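Local structure of interferon-activable protein 202 (4L5R) at residues Thr25-Tyr30 against Phe54-Lys59; Leu171-Phe176 against Ser193-Glu198; Val19-Ala24 against Ala40-Glu45. The protein binds double-stranded DNA without sequence specificity and restrains innate immune signalling by preventing activation of the AIM2 inflammasome. One frame throughout, in Å; residues are numbered along the deposited sequence.

The three contacts spread over both halves of this first HIN-200 domain, which is built from two curled OB-fold sheets. Contacts 1 and 3 belong to the first sheet and share strand 17-30: contact 3 pairs its earlier part with strand 35-43, and contact 1 sets its far end against the loop after strand 48-53. Their centres lie about 16 Å apart, and their segments alternate along the chain. Contact 2 follows both in sequence and lies in the second sheet, its centre about 15 Å from that of contact 1. F28 and T25 of contact 1 pack on F194 and F174 of contact 2, so the two OB folds touch directly there.

Contact 1: Thr25-Tyr30 against Phe54-Lys59; sequences TEPFNY and FNMDLK. With NA (sodium ion), chain D.
P27 and M56 mark the nearest backbone approach of 25-30 and 54-59, their CA atoms 7.5 Å apart, a gap that side chains must span. The first segment runs extended and is a strand by Y30, whereas the second curls into a 3-10 turn at M56-L58. An Asx turn begins that curl, the backbone N of D57 donating to N55 OD1. K59 makes the polar crossing. Its NZ gives a 2.6 Å hydrogen bond to T25 O, coming from above the carbonyl plane, 50° out of it. CG lies anti to the backbone N (chi1 178°) and the chain bends once at chi2, which carries the ammonium across to the carbonyl while CE passes P27 CD at 4.0 Å. A long lysine suits this place because its methylenes cover the proline ring before its charge reaches oxygen; F38 adds a cation-pi contact. In this first OB fold, the contact joins the end of strand 17-30 to the loop that follows strand 48-53. The M56 chain, bent at chi2 and chi3, lays SD against P27 CB at 3.5 Å, a flexible thioether fitted to a rigid ring. At the other end, Y30 and F54 cross at about a right angle. The hydroxyl of Y30 approaches F54 obliquely, with OH 3.3 Å from CD1 and equally near CE1, and H192 meets both rings. F54 has a second task through its backbone: its O binds the sodium ion at 2.8 Å, a site shared with N36 O.

Contact 2: Leu171-Phe176 against Ser193-Glu198; sequences LQLFSF and SFIKGE
S193 OG donates to S175 O across 2.8 Å, from above the carbonyl plane, and accepts from G190 N, so this small hydroxyl links the corner at 175 to the loop at G190. OG lies beside its own backbone N (chi1 -52°), where it meets S175 O, while CB sits over one face of the F176 ring, 4.1 Å from the centroid, a CH-pi contact; serine is small enough for both. L173 CD2 covers the opposite face. Leading up to that corner, strand 171-174 runs antiparallel to 194-197, with Q172-K196 and F174-F194 as hydrogen-bonded pairs; Q172 N to K196 O, at 2.8 Å, is nearly straight at 165°. The side chains sort by face. On that of L171, L173 and I195, the CD1 methyl of L171 presses on I195 CG1 at 3.2 Å, tighter than usual van der Waals contact, while L173 CD2 lies alongside the same atom at 4.0 Å. Branched aliphatics suit this side, which packs toward F143 and W156 inside the second OB fold. Replacing L171 with an alanine would probably leave I195 CG1 and CD1 without their closest neighbours and open a gap in this core. On the other face F174 and F194 point the same way, and the edge of F194 meets the face of F174 in an offset edge-to-face pair, planes at 72°. Further along, the extended K196 chain brings CE to Q172 OE1 at 3.8 Å. The chemistry is divided: aliphatic side chains pack with aromatic rings in the interior, while the aromatic pair presents rings to H39 and F28 of the first OB fold.

Contact 3: Val19-Ala24 against Ala40-Glu45; sequences VMVLTA and ATVATE
V19 CG2 pushes against V42 CB at 3.6 Å, a methyl lodged between the two branches of V42, its diagonal neighbour on the other strand. The other branch of V19, CG1, anti to the carbonyl carbon (chi1 -54°), runs to T44 CG2 at 3.7 Å, so one valine fills two neighbouring hollows. Beta-branched residues suit such a spot because their paired methyls spread close to the backbone. Residues 19-24 and 40-43 are parts of the two arms, strands 17-30 and 35-43, of a beta hairpin, antiparallel but strongly twisted, with 141° between these short segments. Its regular pairing is interrupted by a classic beta bulge, L22 and T23 both facing T41. T41 O therefore takes two backbone donors from the same face of its plane, L22 N at 2.8 Å and T23 N at 3.2 Å. The extra residue turns L22 toward the opposite strand; its CD1 settles into the shallow dip between T41 CG2 and A43 CB, 3.9 Å from each. The small methyl of A43 gives the leucine tip a shallow seat. T23 and T41 stand side by side, T23 OG1 lying 3.5 Å from T41 CB, while T41 OG1 is engaged by R50. Past the bulge, two alanines meet methyl to methyl, A24 CB to A40 CB at 3.9 Å, and their small size allows the backbones to come within 4.0 Å between CA atoms. Strand 40-43 belongs to the region required for homomultimerization. On the face of V21, V42 and A40, the neighbours are I68 of strand 67-76, V51 of strand 48-53 and F62 of a loop; on the other side, helix 101-108 covers the hairpin, I104 meeting M20 and L22 and A107 meeting L22 and T41.

Contact 1: Thr25-Tyr30 against Phe54-Lys59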
# COMPACT_ATOMS: atom_id res chain seq x y z
N THR A 25 1.51 -6.87 -5.01
CA THR A 25 1.22 -6.38 -6.37
C THR A 25 2.36 -6.75 -7.30
O THR A 25 3.42 -7.21 -6.85
CB THR A 25 1.04 -4.86 -6.38
OG1 THR A 25 2.30 -4.21 -6.16
CG2 THR A 25 0.00 -4.40 -5.33
N GLU A 26 2.14 -6.56 -8.60
CA GLU A 26 3.24 -6.64 -9.53
C GLU A 26 4.14 -5.43 -9.26
O GLU A 26 3.68 -4.43 -8.69
CB GLU A 26 2.72 -6.59 -10.98
CG GLU A 26 1.88 -5.37 -11.25
CD GLU A 26 1.00 -5.51 -12.49
OE1 GLU A 26 -0.24 -5.41 -12.35
OE2 GLU A 26 1.54 -5.73 -13.60
N PRO A 27 5.40 -5.51 -9.69
CA PRO A 27 6.31 -4.37 -9.64
C PRO A 27 5.87 -3.30 -10.62
O PRO A 27 5.18 -3.60 -11.59
CB PRO A 27 7.65 -4.97 -10.08
CG PRO A 27 7.50 -6.43 -9.82
CD PRO A 27 6.09 -6.75 -10.08
N PHE A 28 6.25 -2.06 -10.37
CA PHE A 28 5.91 -0.97 -11.27
C PHE A 28 6.95 0.11 -11.08
O PHE A 28 7.57 0.21 -10.02
CB PHE A 28 4.48 -0.45 -11.01
CG PHE A 28 4.26 0.05 -9.61
CD1 PHE A 28 3.90 -0.82 -8.59
CD2 PHE A 28 4.41 1.40 -9.32
CE1 PHE A 28 3.70 -0.36 -7.30
CE2 PHE A 28 4.20 1.87 -8.02
CZ PHE A 28 3.86 1.00 -7.01
N ASN A 29 7.17 0.89 -12.14
CA ASN A 29 8.07 2.03 -12.06
C ASN A 29 7.40 3.25 -11.40
O ASN A 29 6.21 3.49 -11.57
CB ASN A 29 8.59 2.40 -13.45
CG ASN A 29 9.49 1.33 -14.03
OD1 ASN A 29 9.88 0.38 -13.34
ND2 ASN A 29 9.85 1.48 -15.31
N TYR A 30 8.19 4.02 -10.65
CA TYR A 30 7.71 5.28 -10.10
C TYR A 30 8.86 6.29 -10.16
O TYR A 30 9.93 5.99 -10.72
CB TYR A 30 7.15 5.08 -8.68
CG TYR A 30 8.23 4.80 -7.66
CD1 TYR A 30 8.85 3.56 -7.60
CD2 TYR A 30 8.68 5.80 -6.80
CE1 TYR A 30 9.87 3.31 -6.69
CE2 TYR A 30 9.68 5.57 -5.89
CZ TYR A 30 10.27 4.32 -5.84
OH TYR A 30 11.28 4.12 -4.93
N PHE A 54 11.25 -2.26 -2.34
CA PHE A 54 12.00 -1.53 -3.37
C PHE A 54 13.04 -2.41 -4.02
O PHE A 54 13.63 -2.06 -5.03
CB PHE A 54 12.65 -0.29 -2.77
CG PHE A 54 11.64 0.66 -2.21
CD1 PHE A 54 10.88 1.44 -3.06
CD2 PHE A 54 11.40 0.74 -0.85
CE1 PHE A 54 9.90 2.29 -2.56
CE2 PHE A 54 10.43 1.60 -0.34
CZ PHE A 54 9.68 2.38 -1.20
N ASN A 55 13.27 -3.57 -3.43
CA ASN A 55 14.27 -4.48 -3.94
C ASN A 55 13.59 -5.57 -4.75
O ASN A 55 12.95 -6.45 -4.19
CB ASN A 55 15.07 -5.07 -2.79
CG ASN A 55 16.13 -6.04 -3.26
OD1 ASN A 55 16.29 -6.24 -4.46
ND2 ASN A 55 16.85 -6.64 -2.32
N MET A 56 13.71 -5.50 -6.08
CA MET A 56 12.99 -6.44 -6.96
C MET A 56 13.40 -7.90 -6.76
O MET A 56 12.63 -8.82 -7.08
CB MET A 56 13.13 -6.05 -8.44
CG MET A 56 12.45 -4.76 -8.81
SD MET A 56 10.70 -4.75 -8.32
CE MET A 56 10.78 -3.89 -6.76
N ASP A 57 14.61 -8.12 -6.24
CA ASP A 57 15.05 -9.46 -5.88
C ASP A 57 14.13 -10.14 -4.88
O ASP A 57 14.16 -11.36 -4.72
CB ASP A 57 16.47 -9.41 -5.30
CG ASP A 57 17.52 -9.10 -6.35
OD1 ASP A 57 17.22 -9.22 -7.56
OD2 ASP A 57 18.65 -8.73 -5.96
N LEU A 58 13.29 -9.37 -4.20
CA LEU A 58 12.41 -9.93 -3.19
C LEU A 58 11.05 -10.34 -3.74
O LEU A 58 10.26 -10.96 -3.03
CB LEU A 58 12.21 -8.93 -2.06
CG LEU A 58 13.50 -8.42 -1.41
CD1 LEU A 58 13.13 -7.38 -0.35
CD2 LEU A 58 14.31 -9.57 -0.79
N LYS A 59 10.77 -10.00 -4.99
CA LYS A 59 9.44 -10.25 -5.53
C LYS A 59 9.11 -11.74 -5.43
O LYS A 59 8.02 -12.12 -5.02
CB LYS A 59 9.31 -9.71 -6.97
CG LYS A 59 7.95 -9.95 -7.66
CD LYS A 59 6.76 -9.43 -6.86
CE LYS A 59 5.45 -9.80 -7.57
NZ LYS A 59 4.22 -9.65 -6.73
NA NA D . 13.87 0.35 -6.52

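Contact 2: Leu171-Phe176 against Ser193-Glu198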
# COMPACT_ATOMS: atom_id res chain seq x y z
N LEU A 171 -12.37 0.03 -7.82
CA LEU A 171 -11.04 0.61 -7.83
C LEU A 171 -10.27 0.21 -6.58
O LEU A 171 -10.75 0.44 -5.47
CB LEU A 171 -11.18 2.12 -7.83
CG LEU A 171 -9.92 2.90 -8.14
CD1 LEU A 171 -9.50 2.55 -9.56
CD2 LEU A 171 -10.21 4.39 -7.99
N GLN A 172 -9.09 -0.36 -6.77
CA GLN A 172 -8.20 -0.66 -5.65
C GLN A 172 -7.11 0.40 -5.54
O GLN A 172 -6.37 0.65 -6.49
CB GLN A 172 -7.57 -2.04 -5.78
CG GLN A 172 -6.88 -2.45 -4.49
CD GLN A 172 -6.61 -3.94 -4.39
OE1 GLN A 172 -6.59 -4.66 -5.40
NE2 GLN A 172 -6.40 -4.42 -3.17
N LEU A 173 -7.02 1.03 -4.37
CA LEU A 173 -6.05 2.09 -4.15
C LEU A 173 -4.97 1.61 -3.21
O LEU A 173 -5.28 0.97 -2.19
CB LEU A 173 -6.74 3.29 -3.51
CG LEU A 173 -7.93 3.91 -4.24
CD1 LEU A 173 -8.46 5.07 -3.43
CD2 LEU A 173 -7.47 4.37 -5.61
N PHE A 174 -3.72 1.94 -3.53
CA PHE A 174 -2.60 1.70 -2.63
C PHE A 174 -1.89 3.02 -2.35
O PHE A 174 -1.46 3.73 -3.27
CB PHE A 174 -1.57 0.70 -3.22
CG PHE A 174 -2.14 -0.64 -3.60
CD1 PHE A 174 -3.01 -0.76 -4.68
CD2 PHE A 174 -1.81 -1.77 -2.87
CE1 PHE A 174 -3.53 -2.00 -5.04
CE2 PHE A 174 -2.33 -3.01 -3.22
CZ PHE A 174 -3.18 -3.13 -4.30
N SER A 175 -1.73 3.32 -1.06
CA SER A 175 -0.90 4.43 -0.59
C SER A 175 -1.31 5.77 -1.19
O SER A 175 -0.49 6.51 -1.74
CB SER A 175 0.59 4.14 -0.86
OG SER A 175 1.43 5.12 -0.26
N PHE A 176 -2.59 6.08 -1.11
CA PHE A 176 -3.06 7.42 -1.44
C PHE A 176 -3.00 8.32 -0.21
O PHE A 176 -3.00 7.83 0.91
CB PHE A 176 -4.47 7.37 -2.03
CG PHE A 176 -4.47 7.17 -3.52
CD1 PHE A 176 -4.07 5.97 -4.07
CD2 PHE A 176 -4.84 8.20 -4.36
CE1 PHE A 176 -4.04 5.78 -5.45
CE2 PHE A 176 -4.83 8.02 -5.75
CZ PHE A 176 -4.43 6.81 -6.28
N SER A 193 1.94 5.91 -4.96
CA SER A 193 0.58 5.46 -5.20
C SER A 193 0.45 4.51 -6.39
O SER A 193 1.18 4.62 -7.38
CB SER A 193 -0.39 6.65 -5.37
OG SER A 193 -0.26 7.55 -4.29
N PHE A 194 -0.49 3.58 -6.26
CA PHE A 194 -0.75 2.58 -7.28
C PHE A 194 -2.26 2.35 -7.33
O PHE A 194 -2.92 2.23 -6.28
CB PHE A 194 -0.02 1.28 -6.93
CG PHE A 194 -0.12 0.21 -7.99
CD1 PHE A 194 0.73 0.22 -9.11
CD2 PHE A 194 -1.01 -0.85 -7.84
CE1 PHE A 194 0.65 -0.80 -10.06
CE2 PHE A 194 -1.09 -1.86 -8.78
CZ PHE A 194 -0.25 -1.83 -9.90
N ILE A 195 -2.80 2.30 -8.54
CA ILE A 195 -4.22 2.13 -8.70
C ILE A 195 -4.53 1.06 -9.73
O ILE A 195 -3.92 1.01 -10.81
CB ILE A 195 -4.86 3.48 -9.08
CG1 ILE A 195 -6.36 3.34 -9.29
CG2 ILE A 195 -4.19 4.05 -10.33
CD1 ILE A 195 -7.02 4.66 -9.58
N LYS A 196 -5.47 0.18 -9.41
CA LYS A 196 -5.89 -0.83 -10.39
C LYS A 196 -7.32 -1.30 -10.21
O LYS A 196 -7.91 -1.18 -9.13
CB LYS A 196 -4.93 -2.02 -10.40
CG LYS A 196 -4.98 -2.90 -9.17
CD LYS A 196 -4.15 -4.17 -9.39
CE LYS A 196 -3.95 -4.95 -8.10
NZ LYS A 196 -3.07 -6.14 -8.29
N GLY A 197 -7.89 -1.84 -11.28
CA GLY A 197 -9.20 -2.46 -11.21
C GLY A 197 -9.07 -3.70 -10.35
O GLY A 197 -8.07 -4.40 -10.42
N GLU A 198 -10.07 -3.97 -9.52
CA GLU A 198 -9.97 -5.07 -8.57
C GLU A 198 -9.75 -6.41 -9.27
O GLU A 198 -10.40 -6.71 -10.27
CB GLU A 198 -11.21 -5.13 -7.67
CG GLU A 198 -10.87 -5.29 -6.20
CD GLU A 198 -11.48 -6.54 -5.60
OE1 GLU A 198 -11.45 -7.60 -6.26
OE2 GLU A 198 -11.98 -6.47 -4.45

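Contact 3: Val19-Ala24 against Ala40-Glu45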
# COMPACT_ATOMS: atom_id res chain seq x y z
N VAL A 19 6.96 -12.68 9.43
CA VAL A 19 5.60 -12.36 8.98
C VAL A 19 5.08 -13.39 7.98
O VAL A 19 5.85 -14.11 7.33
CB VAL A 19 5.54 -10.96 8.32
CG1 VAL A 19 6.11 -9.90 9.26
CG2 VAL A 19 6.28 -10.95 6.97
N MET A 20 3.77 -13.45 7.83
CA MET A 20 3.19 -14.28 6.79
C MET A 20 2.73 -13.36 5.67
O MET A 20 2.03 -12.39 5.90
CB MET A 20 2.00 -15.10 7.31
CG MET A 20 1.46 -16.04 6.23
SD MET A 20 -0.02 -16.96 6.68
CE MET A 20 -1.25 -15.67 6.75
N VAL A 21 3.14 -13.66 4.45
CA VAL A 21 2.73 -12.84 3.32
C VAL A 21 1.26 -13.08 2.97
O VAL A 21 0.82 -14.23 2.81
CB VAL A 21 3.60 -13.10 2.09
CG1 VAL A 21 3.12 -12.24 0.92
CG2 VAL A 21 5.07 -12.83 2.43
N LEU A 22 0.50 -12.00 2.86
CA LEU A 22 -0.91 -12.10 2.49
C LEU A 22 -1.10 -11.77 1.00
O LEU A 22 -1.68 -12.56 0.26
CB LEU A 22 -1.78 -11.19 3.37
CG LEU A 22 -1.73 -11.42 4.88
CD1 LEU A 22 -2.73 -10.54 5.61
CD2 LEU A 22 -2.00 -12.87 5.15
N THR A 23 -0.61 -10.62 0.58
CA THR A 23 -0.75 -10.20 -0.83
C THR A 23 0.47 -9.43 -1.30
O THR A 23 1.25 -8.92 -0.50
CB THR A 23 -1.99 -9.30 -1.04
OG1 THR A 23 -1.82 -8.04 -0.37
CG2 THR A 23 -3.25 -9.98 -0.52
N ALA A 24 0.63 -9.34 -2.62
CA ALA A 24 1.64 -8.48 -3.21
C ALA A 24 1.24 -8.11 -4.64
O ALA A 24 0.69 -8.93 -5.38
CB ALA A 24 3.00 -9.18 -3.20
N ALA A 40 2.78 -4.69 -0.75
CA ALA A 40 2.42 -5.97 -0.22
C ALA A 40 1.73 -5.76 1.12
O ALA A 40 1.77 -4.66 1.69
CB ALA A 40 3.67 -6.87 -0.07
N THR A 41 1.04 -6.80 1.58
CA THR A 41 0.45 -6.85 2.93
C THR A 41 0.95 -8.14 3.58
O THR A 41 0.99 -9.20 2.94
CB THR A 41 -1.08 -6.87 2.85
OG1 THR A 41 -1.54 -5.63 2.28
CG2 THR A 41 -1.69 -7.00 4.25
N VAL A 42 1.37 -8.04 4.84
CA VAL A 42 1.86 -9.18 5.59
C VAL A 42 1.22 -9.13 6.97
O VAL A 42 0.66 -8.11 7.36
CB VAL A 42 3.37 -9.14 5.76
CG1 VAL A 42 4.07 -9.09 4.38
CG2 VAL A 42 3.79 -7.93 6.63
N ALA A 43 1.33 -10.23 7.71
CA ALA A 43 0.71 -10.30 9.03
C ALA A 43 1.60 -11.03 10.03
O ALA A 43 2.30 -11.99 9.68
CB ALA A 43 -0.67 -10.97 8.95
N THR A 44 1.58 -10.55 11.27
CA THR A 44 2.16 -11.28 12.38
C THR A 44 1.00 -11.83 13.19
O THR A 44 -0.15 -11.72 12.78
CB THR A 44 3.04 -10.37 13.27
OG1 THR A 44 2.22 -9.38 13.90
CG2 THR A 44 4.11 -9.66 12.42
N GLU A 45 1.28 -12.42 14.35
CA GLU A 45 0.20 -12.88 15.20
C GLU A 45 -0.60 -11.71 15.80
O GLU A 45 -1.75 -11.88 16.22
CB GLU A 45 0.77 -13.80 16.31
CG GLU A 45 -0.28 -14.67 16.97
CD GLU A 45 0.33 -15.80 17.77
OE1 GLU A 45 -0.42 -16.72 18.15
OE2 GLU A 45 1.56 -15.76 18.02